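Local structure of purine nucleosidase, (IunH-1) (Sulfolobus solfataricus, 3T8J) at residues 18-23 and 240-245; 198-203 and 232-237; 46-51 and 58-63. The protein belongs to the nucleosidase family, with an alpha/beta fold in which helices pack around a mixed beta sheet, and carries a bound sodium ion. All coordinates share one frame; numbering follows the deposited sequence.

Contact 1. Residues 18-23 and 240-245; sequences LYLLLK and ITTAIA
Leu20 and Leu21 meet Thr242 and Ala243 without any aromatic ring or other flat side chain between them; Leu20 CD2 lies against the backbone at Ala243, 3.7 Å from its N. The rest is aliphatic carbon against aliphatic carbon, mostly at Thr242 CG2. This methyl sits between the two leucines, 3.9 Å from Leu21 CD2 and 4.0 Å from Leu20 CB, and the Leu21 and Thr242 side chains cross at about a right angle. Leu20 was modelled in two conformers, so the detail of its CD2 contact with Ala243 is less certain.

Threonine suits this place because its two branches do different work. With OG1 beside the backbone N (chi1 -54°), the hydroxyl turns back to bond to the carbonyl O of Asp238 in the same helix, which satisfies a buried polar atom and leaves CG2 to face the leucines. The small Ala243 makes room for the branched end of Leu20, and Phe300 of helix 297-308 also packs on it. Leu119 of strand 116-120 touches both Leu21 and Thr242.

The axes of segments 18-23 and 240-245 approach to 9.6 Å and cross at -24°, running roughly parallel. The side chain of Thr242 lies about 9 Å from the bound sodium ion. Near-parallel helices packed against each other and resting on a shared strand are characteristic of a layered alpha/beta fold.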
loop_
_atom_site.group_PDB
_atom_site.type_symbol
_atom_site.label_atom_id
_atom_site.label_comp_id
_atom_site.label_asym_id
_atom_site.label_seq_id
_atom_site.Cartn_x
_atom_site.Cartn_y
_atom_site.Cartn_z
ATOM N N LEU A 18 -17.497 28.415 18.043
ATOM C CA LEU A 18 -18.681 29.138 17.578
ATOM C C LEU A 18 -18.846 30.401 18.424
ATOM O O LEU A 18 -19.054 31.514 17.903
ATOM C CB LEU A 18 -19.920 28.243 17.683
ATOM C CG LEU A 18 -21.259 28.926 17.414
ATOM C CD1 LEU A 18 -21.397 29.428 15.985
ATOM C CD2 LEU A 18 -22.398 27.962 17.756
ATOM N N TYR A 19 -18.773 30.236 19.746
ATOM C CA TYR A 19 -18.955 31.370 20.656
ATOM C C TYR A 19 -17.854 32.432 20.498
ATOM O O TYR A 19 -18.139 33.625 20.597
ATOM C CB TYR A 19 -19.090 30.906 22.098
ATOM C CG TYR A 19 -20.368 30.167 22.438
ATOM C CD1 TYR A 19 -21.435 30.053 21.541
ATOM C CD2 TYR A 19 -20.536 29.610 23.686
ATOM C CE1 TYR A 19 -22.619 29.395 21.890
ATOM C CE2 TYR A 19 -21.718 28.948 24.040
ATOM C CZ TYR A 19 -22.754 28.852 23.147
ATOM O OH TYR A 19 -23.916 28.195 23.518
ATOM N N LEU A 20 -16.608 32.021 20.253
ATOM C CA LEU A 20 -15.513 32.970 20.052
ATOM C C LEU A 20 -15.832 33.857 18.847
ATOM O O LEU A 20 -15.642 35.073 18.902
ATOM C CB LEU A 20 -14.173 32.234 19.874
ATOM C CG LEU A 20 -12.845 32.978 20.065
ATOM C CD1 LEU A 20 -12.745 33.653 21.428
ATOM C CD2 LEU A 20 -11.648 32.036 19.849
ATOM N N LEU A 21 -16.325 33.246 17.764
ATOM C CA LEU A 21 -16.670 34.038 16.573
ATOM C C LEU A 21 -17.809 35.012 16.913
ATOM O O LEU A 21 -17.735 36.212 16.620
ATOM C CB LEU A 21 -17.071 33.153 15.374
ATOM C CG LEU A 21 -16.008 32.263 14.733
ATOM C CD1 LEU A 21 -16.678 31.337 13.698
ATOM C CD2 LEU A 21 -14.897 33.098 14.084
ATOM N N LEU A 22 -18.879 34.511 17.524
ATOM C CA LEU A 22 -20.066 35.340 17.822
ATOM C C LEU A 22 -19.828 36.447 18.847
ATOM O O LEU A 22 -20.305 37.600 18.666
ATOM C CB LEU A 22 -21.233 34.460 18.276
ATOM C CG LEU A 22 -21.790 33.476 17.256
ATOM C CD1 LEU A 22 -22.937 32.670 17.883
ATOM C CD2 LEU A 22 -22.277 34.150 15.994
ATOM N N LYS A 23 -19.104 36.126 19.916
ATOM C CA LYS A 23 -18.748 37.079 20.957
ATOM C C LYS A 23 -18.052 38.269 20.339
ATOM O O LYS A 23 -18.287 39.410 20.753
ATOM C CB LYS A 23 -17.778 36.429 21.949
ATOM C CG LYS A 23 -17.100 37.411 22.911
ATOM C CD LYS A 23 -18.063 37.830 23.950
ATOM C CE LYS A 23 -17.496 38.892 24.932
ATOM N NZ LYS A 23 -16.735 40.011 24.299
ATOM N N ILE A 240 -7.945 27.515 19.568
ATOM C CA ILE A 240 -6.712 28.148 19.090
ATOM C C ILE A 240 -6.791 28.459 17.594
ATOM O O ILE A 240 -6.409 29.566 17.159
ATOM C CB ILE A 240 -5.466 27.303 19.430
ATOM C CG1 ILE A 240 -5.161 27.376 20.923
ATOM C CG2 ILE A 240 -4.233 27.808 18.641
ATOM C CD1 ILE A 240 -4.088 26.352 21.414
ATOM N N THR A 241 -7.291 27.504 16.802
ATOM C CA THR A 241 -7.449 27.714 15.367
ATOM C C THR A 241 -8.342 28.933 15.118
ATOM O O THR A 241 -8.032 29.797 14.304
ATOM C CB THR A 241 -8.046 26.475 14.682
ATOM O OG1 THR A 241 -7.192 25.342 14.943
ATOM C CG2 THR A 241 -8.206 26.688 13.160
ATOM N N THR A 242 -9.453 28.982 15.835
ATOM C CA THR A 242 -10.427 30.068 15.723
ATOM C C THR A 242 -9.836 31.419 16.148
ATOM O O THR A 242 -10.055 32.449 15.503
ATOM C CB THR A 242 -11.691 29.743 16.561
ATOM O OG1 THR A 242 -12.213 28.458 16.170
ATOM C CG2 THR A 242 -12.781 30.791 16.366
ATOM N N ALA A 243 -9.088 31.408 17.246
ATOM C CA ALA A 243 -8.452 32.629 17.756
ATOM C C ALA A 243 -7.475 33.187 16.727
ATOM O O ALA A 243 -7.419 34.398 16.531
ATOM C CB ALA A 243 -7.755 32.375 19.118
ATOM N N ILE A 244 -6.708 32.310 16.081
ATOM C CA ILE A 244 -5.764 32.738 15.035
ATOM C C ILE A 244 -6.546 33.265 13.820
ATOM O O ILE A 244 -6.149 34.264 13.186
ATOM C CB ILE A 244 -4.824 31.580 14.635
ATOM C CG1 ILE A 244 -3.848 31.267 15.762
ATOM C CG2 ILE A 244 -4.063 31.895 13.341
ATOM C CD1 ILE A 244 -3.164 29.917 15.571
ATOM N N ALA A 245 -7.671 32.623 13.473
ATOM C CA ALA A 245 -8.494 33.139 12.357
ATOM C C ALA A 245 -8.974 34.563 12.634
ATOM O O ALA A 245 -8.927 35.439 11.764
ATOM C CB ALA A 245 -9.671 32.209 12.069
#

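Contact 2. Residues 198-203 and 232-237; sequences EEWNVI and NGHPHP
Trp200 and His234 meet through a single imidazole carbon, CE1, set against the CE3 and CZ3 atoms of the indole: His234 CE1 lies 3.8 Å from Trp200 CE3, with CZ3 almost as close at 3.9 Å. The ring planes stand at 83°, and the histidine presents its edge, but it reaches the indole obliquely, with the histidine centroid 5.6 Å from that of the six-membered ring. Trp200 extends toward the loop because its CG is anti to the backbone N (chi1 178°).

CE1 lies between two ring nitrogens that are both held: His234 ND1 is hydrogen-bonded to Arg222 NH1 and His234 NE2 to Tyr214 OH. Histidine suits the place, since its two nitrogens fix the rotation of the ring while the CE1 carbon between them meets the tryptophan. Arg222 does double duty, making a cation-pi contact with Trp200 as well. Within the loop, His234 CD2 lies 4.2 Å above one face of the His236 ring, toward its rim. Tyr214 OH bonds to His236 NE2 too, and Asp13 holds ND1 of that ring.

Helix 197-204 thus faces the loop between helices 209-227 and 237-246, with helix 209-227 supplying Tyr214 and Arg222, the polar partners of His234, helix 187-190 packing on Pro235, and His236 at the N-cap position of helix 237-246.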
loop_
_atom_site.group_PDB
_atom_site.type_symbol
_atom_site.label_atom_id
_atom_site.label_comp_id
_atom_site.label_asym_id
_atom_site.label_seq_id
_atom_site.Cartn_x
_atom_site.Cartn_y
_atom_site.Cartn_z
ATOM N N GLU A 198 -3.376 26.233 37.262
ATOM C CA GLU A 198 -3.529 27.637 37.690
ATOM C C GLU A 198 -4.643 28.345 36.919
ATOM O O GLU A 198 -5.505 29.024 37.496
ATOM C CB GLU A 198 -2.198 28.403 37.517
ATOM C CG GLU A 198 -2.261 29.944 37.740
ATOM C CD GLU A 198 -2.257 30.761 36.419
ATOM O OE1 GLU A 198 -1.253 30.651 35.668
ATOM O OE2 GLU A 198 -3.232 31.523 36.143
ATOM N N GLU A 199 -4.622 28.176 35.605
ATOM C CA GLU A 199 -5.615 28.782 34.729
ATOM C C GLU A 199 -7.010 28.199 34.954
ATOM O O GLU A 199 -7.989 28.933 34.997
ATOM C CB GLU A 199 -5.177 28.626 33.264
ATOM C CG GLU A 199 -3.946 29.469 32.947
ATOM C CD GLU A 199 -3.276 29.144 31.629
ATOM O OE1 GLU A 199 -3.347 27.980 31.169
ATOM O OE2 GLU A 199 -2.647 30.065 31.068
ATOM N N TRP A 200 -7.088 26.885 35.105
ATOM C CA TRP A 200 -8.347 26.191 35.379
ATOM C C TRP A 200 -8.983 26.687 36.679
ATOM O O TRP A 200 -10.179 26.976 36.708
ATOM C CB TRP A 200 -8.079 24.687 35.425
ATOM C CG TRP A 200 -9.233 23.782 35.741
ATOM C CD1 TRP A 200 -9.384 23.034 36.873
ATOM C CD2 TRP A 200 -10.345 23.463 34.904
ATOM N NE1 TRP A 200 -10.530 22.281 36.794
ATOM C CE2 TRP A 200 -11.147 22.539 35.602
ATOM C CE3 TRP A 200 -10.765 23.892 33.639
ATOM C CZ2 TRP A 200 -12.323 22.022 35.075
ATOM C CZ3 TRP A 200 -11.947 23.375 33.123
ATOM C CH2 TRP A 200 -12.709 22.453 33.849
ATOM N N ASN A 201 -8.181 26.819 37.733
ATOM C CA ASN A 201 -8.674 27.349 39.016
ATOM C C ASN A 201 -9.206 28.783 38.889
ATOM O O ASN A 201 -10.231 29.135 39.501
ATOM C CB ASN A 201 -7.583 27.266 40.100
ATOM C CG ASN A 201 -7.358 25.838 40.617
ATOM O OD1 ASN A 201 -8.189 24.941 40.419
ATOM N ND2 ASN A 201 -6.224 25.626 41.285
ATOM N N VAL A 202 -8.537 29.614 38.086
ATOM C CA VAL A 202 -9.025 30.980 37.854
ATOM C C VAL A 202 -10.413 30.934 37.210
ATOM O O VAL A 202 -11.324 31.656 37.618
ATOM C CB VAL A 202 -8.070 31.811 36.961
ATOM C CG1 VAL A 202 -8.769 33.084 36.446
ATOM C CG2 VAL A 202 -6.795 32.157 37.720
ATOM N N ILE A 203 -10.570 30.075 36.211
ATOM C CA ILE A 203 -11.851 29.928 35.536
ATOM C C ILE A 203 -12.952 29.418 36.483
ATOM O O ILE A 203 -14.077 29.919 36.448
ATOM C CB ILE A 203 -11.727 29.026 34.270
ATOM C CG1 ILE A 203 -10.835 29.721 33.236
ATOM C CG2 ILE A 203 -13.099 28.711 33.676
ATOM C CD1 ILE A 203 -10.397 28.836 32.060
ATOM N N ASN A 232 -0.652 18.238 30.273
ATOM C CA ASN A 232 -0.720 18.910 31.568
ATOM C C ASN A 232 -1.894 19.907 31.611
ATOM O O ASN A 232 -1.730 21.128 31.584
ATOM C CB ASN A 232 0.633 19.542 31.924
ATOM C CG ASN A 232 1.698 18.494 32.268
ATOM O OD1 ASN A 232 1.414 17.471 32.906
ATOM N ND2 ASN A 232 2.934 18.754 31.856
ATOM N N GLY A 233 -3.098 19.341 31.692
ATOM C CA GLY A 233 -4.349 20.082 31.698
ATOM C C GLY A 233 -5.225 19.593 30.551
ATOM O O GLY A 233 -5.433 18.385 30.380
ATOM N N HIS A 234 -5.776 20.525 29.777
ATOM C CA HIS A 234 -6.522 20.164 28.580
ATOM C C HIS A 234 -6.123 21.097 27.445
ATOM O O HIS A 234 -5.713 22.241 27.678
ATOM C CB HIS A 234 -8.039 20.154 28.784
ATOM C CG HIS A 234 -8.654 21.499 29.007
ATOM N ND1 HIS A 234 -8.924 21.999 30.263
ATOM C CD2 HIS A 234 -9.112 22.419 28.128
ATOM C CE1 HIS A 234 -9.499 23.185 30.144
ATOM N NE2 HIS A 234 -9.614 23.466 28.859
ATOM N N PRO A 235 -6.225 20.594 26.217
ATOM C CA PRO A 235 -5.878 21.424 25.070
ATOM C C PRO A 235 -7.092 22.134 24.460
ATOM O O PRO A 235 -8.235 21.786 24.758
ATOM C CB PRO A 235 -5.316 20.402 24.100
ATOM C CG PRO A 235 -6.160 19.200 24.321
ATOM C CD PRO A 235 -6.459 19.192 25.808
ATOM N N HIS A 236 -6.817 23.109 23.583
ATOM C CA HIS A 236 -7.839 23.886 22.867
ATOM C C HIS A 236 -7.540 23.860 21.353
ATOM O O HIS A 236 -7.233 24.894 20.748
ATOM C CB HIS A 236 -7.844 25.336 23.375
ATOM C CG HIS A 236 -8.751 25.588 24.545
ATOM N ND1 HIS A 236 -10.102 25.309 24.519
ATOM C CD2 HIS A 236 -8.516 26.184 25.745
ATOM C CE1 HIS A 236 -10.652 25.686 25.662
ATOM N NE2 HIS A 236 -9.712 26.217 26.426
ATOM N N PRO A 237 -7.622 22.674 20.729
ATOM C CA PRO A 237 -7.257 22.592 19.315
ATOM C C PRO A 237 -8.081 23.523 18.428
ATOM O O PRO A 237 -7.524 24.265 17.583
ATOM C CB PRO A 237 -7.492 21.107 18.965
ATOM C CG PRO A 237 -8.457 20.616 19.989
ATOM C CD PRO A 237 -8.132 21.394 21.252
#

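Contact 3. Residues 46-51 and 58-63; sequences NALWAL and IPVYPG
Apolar helix-on-strand packing joins helix 40-53 to strand 60-62, one of the two outermost strands of the mixed sheet within this chain, in a buried contact without hydrogen bonds. Val60 is its focus on the strand: CG2 lies 3.5 Å from Leu51 CD1 and 3.8 Å from Leu48 CD2, while CG1 comes within 4.3 Å of Ala47 CB. A beta-branched valine suits a strand, and here its two methyls serve different helix residues. Helix and strand are the second and third elements of a beta-alpha-beta unit that begins with strand 27-33; segments 46-51 and 60-62 run antiparallel at 178°, their axes 9.6 Å apart, as the crossover requires. Ala47, small enough to let the helix lie close, also touches Val31 and Ile33 of that neighbouring strand.

Leu51 reaches further along. Its chi1 of -70° places CG anti to the carbonyl carbon, and chi2 of 164° turns CD1 and CD2 to different targets: CD1 lies 3.4 Å from the carbonyl O of Ile58, and CD2 is 3.9 Å from Ile58 CD1, the two side chains crossing at about a right angle. Leu51 and Ile58 continue this apolar layer to helix 12-23, where they touch Leu18 and Leu22.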
loop_
_atom_site.group_PDB
_atom_site.type_symbol
_atom_site.label_atom_id
_atom_site.label_comp_id
_atom_site.label_asym_id
_atom_site.label_seq_id
_atom_site.Cartn_x
_atom_site.Cartn_y
_atom_site.Cartn_z
ATOM N N ASN A 46 -26.460 19.278 19.422
ATOM C CA ASN A 46 -25.515 20.106 20.176
ATOM C C ASN A 46 -25.392 21.498 19.558
ATOM O O ASN A 46 -25.381 22.505 20.273
ATOM C CB ASN A 46 -24.113 19.477 20.220
ATOM C CG ASN A 46 -23.982 18.318 21.202
ATOM O OD1 ASN A 46 -24.869 18.035 22.027
ATOM N ND2 ASN A 46 -22.825 17.656 21.146
ATOM N N ALA A 47 -25.309 21.548 18.239
ATOM C CA ALA A 47 -25.159 22.836 17.576
ATOM C C ALA A 47 -26.406 23.728 17.712
ATOM O O ALA A 47 -26.314 24.922 17.982
ATOM C CB ALA A 47 -24.789 22.620 16.084
ATOM N N LEU A 48 -27.580 23.134 17.523
ATOM C CA LEU A 48 -28.850 23.828 17.677
ATOM C C LEU A 48 -29.035 24.362 19.096
ATOM O O LEU A 48 -29.385 25.511 19.302
ATOM C CB LEU A 48 -30.005 22.900 17.304
ATOM C CG LEU A 48 -30.100 22.506 15.818
ATOM C CD1 LEU A 48 -30.925 21.224 15.687
ATOM C CD2 LEU A 48 -30.679 23.628 14.958
ATOM N N TRP A 49 -28.763 23.505 20.080
ATOM C CA TRP A 49 -28.797 23.905 21.469
ATOM C C TRP A 49 -27.810 25.041 21.757
ATOM O O TRP A 49 -28.170 25.993 22.428
ATOM C CB TRP A 49 -28.515 22.712 22.379
ATOM C CG TRP A 49 -28.493 23.052 23.840
ATOM C CD1 TRP A 49 -29.559 23.073 24.691
ATOM C CD2 TRP A 49 -27.356 23.432 24.611
ATOM N NE1 TRP A 49 -29.155 23.433 25.955
ATOM C CE2 TRP A 49 -27.809 23.653 25.941
ATOM C CE3 TRP A 49 -26.001 23.584 24.323
ATOM C CZ2 TRP A 49 -26.962 24.054 26.951
ATOM C CZ3 TRP A 49 -25.146 23.985 25.346
ATOM C CH2 TRP A 49 -25.638 24.209 26.642
ATOM N N ALA A 50 -26.585 24.950 21.249
ATOM C CA ALA A 50 -25.584 25.995 21.464
ATOM C C ALA A 50 -26.057 27.364 20.957
ATOM O O ALA A 50 -25.901 28.377 21.645
ATOM C CB ALA A 50 -24.260 25.605 20.796
ATOM N N LEU A 51 -26.650 27.393 19.769
ATOM C CA LEU A 51 -27.175 28.638 19.201
ATOM C C LEU A 51 -28.277 29.237 20.068
ATOM O O LEU A 51 -28.368 30.459 20.213
ATOM C CB LEU A 51 -27.649 28.421 17.751
ATOM C CG LEU A 51 -26.539 28.173 16.741
ATOM C CD1 LEU A 51 -27.154 27.584 15.474
ATOM C CD2 LEU A 51 -25.770 29.458 16.417
ATOM N N ILE A 58 -29.112 31.076 13.409
ATOM C CA ILE A 58 -28.204 30.729 12.300
ATOM C C ILE A 58 -28.560 29.326 11.799
ATOM O O ILE A 58 -28.793 28.431 12.600
ATOM C CB ILE A 58 -26.744 30.814 12.769
ATOM C CG1 ILE A 58 -26.378 32.267 13.088
ATOM C CG2 ILE A 58 -25.777 30.200 11.701
ATOM C CD1 ILE A 58 -25.148 32.429 13.948
ATOM N N PRO A 59 -28.643 29.119 10.480
ATOM C CA PRO A 59 -29.034 27.791 10.032
ATOM C C PRO A 59 -27.964 26.727 10.271
ATOM O O PRO A 59 -26.759 26.993 10.105
ATOM C CB PRO A 59 -29.271 27.965 8.541
ATOM C CG PRO A 59 -28.399 29.149 8.163
ATOM C CD PRO A 59 -28.446 30.054 9.345
ATOM N N VAL A 60 -28.421 25.545 10.678
ATOM C CA VAL A 60 -27.603 24.358 10.872
ATOM C C VAL A 60 -27.939 23.335 9.785
ATOM O O VAL A 60 -29.087 22.898 9.647
ATOM C CB VAL A 60 -27.825 23.730 12.283
ATOM C CG1 VAL A 60 -27.021 22.459 12.443
ATOM C CG2 VAL A 60 -27.474 24.789 13.361
ATOM N N TYR A 61 -26.938 23.014 8.961
ATOM C CA TYR A 61 -27.092 22.083 7.860
ATOM C C TYR A 61 -26.391 20.757 8.154
ATOM O O TYR A 61 -25.146 20.684 8.176
ATOM C CB TYR A 61 -26.495 22.693 6.569
ATOM C CG TYR A 61 -27.172 23.946 6.085
ATOM C CD1 TYR A 61 -28.309 23.881 5.300
ATOM C CD2 TYR A 61 -26.656 25.224 6.382
ATOM C CE1 TYR A 61 -28.939 24.996 4.883
ATOM C CE2 TYR A 61 -27.286 26.364 5.934
ATOM C CZ TYR A 61 -28.432 26.256 5.182
ATOM O OH TYR A 61 -29.100 27.389 4.732
ATOM N N PRO A 62 -27.176 19.685 8.358
ATOM C CA PRO A 62 -26.552 18.386 8.509
ATOM C C PRO A 62 -25.861 17.959 7.217
ATOM O O PRO A 62 -26.438 18.059 6.136
ATOM C CB PRO A 62 -27.743 17.465 8.850
ATOM C CG PRO A 62 -28.788 18.407 9.434
ATOM C CD PRO A 62 -28.643 19.596 8.504
ATOM N N GLY A 63 -24.649 17.443 7.351
ATOM C CA GLY A 63 -23.881 16.979 6.193
ATOM C C GLY A 63 -23.608 15.489 6.233
ATOM O O GLY A 63 -24.465 14.675 6.635
#

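How the contacts relate
Along the chain, residues 18-23 open contact 1, contact 3 and then contact 2 follow within the long loop it closes, and 240-245 completes it. The centre of contact 1 lies about 17 Å from that of contact 2 and 16 Å from that of contact 3, while contacts 2 and 3 are 27 Å apart, centre to centre, and do not touch. Contacts 1 and 2 share helix 237-246, whose start follows directly from the loop of contact 2. Contacts 1 and 3 touch through helix 12-23, including a probable hydrogen bond of 2.7 Å from Tyr19 OH to Ala50 O. They thus form a continuous packed region around that helix, while contact 2 is tied to contact 1 through the chain.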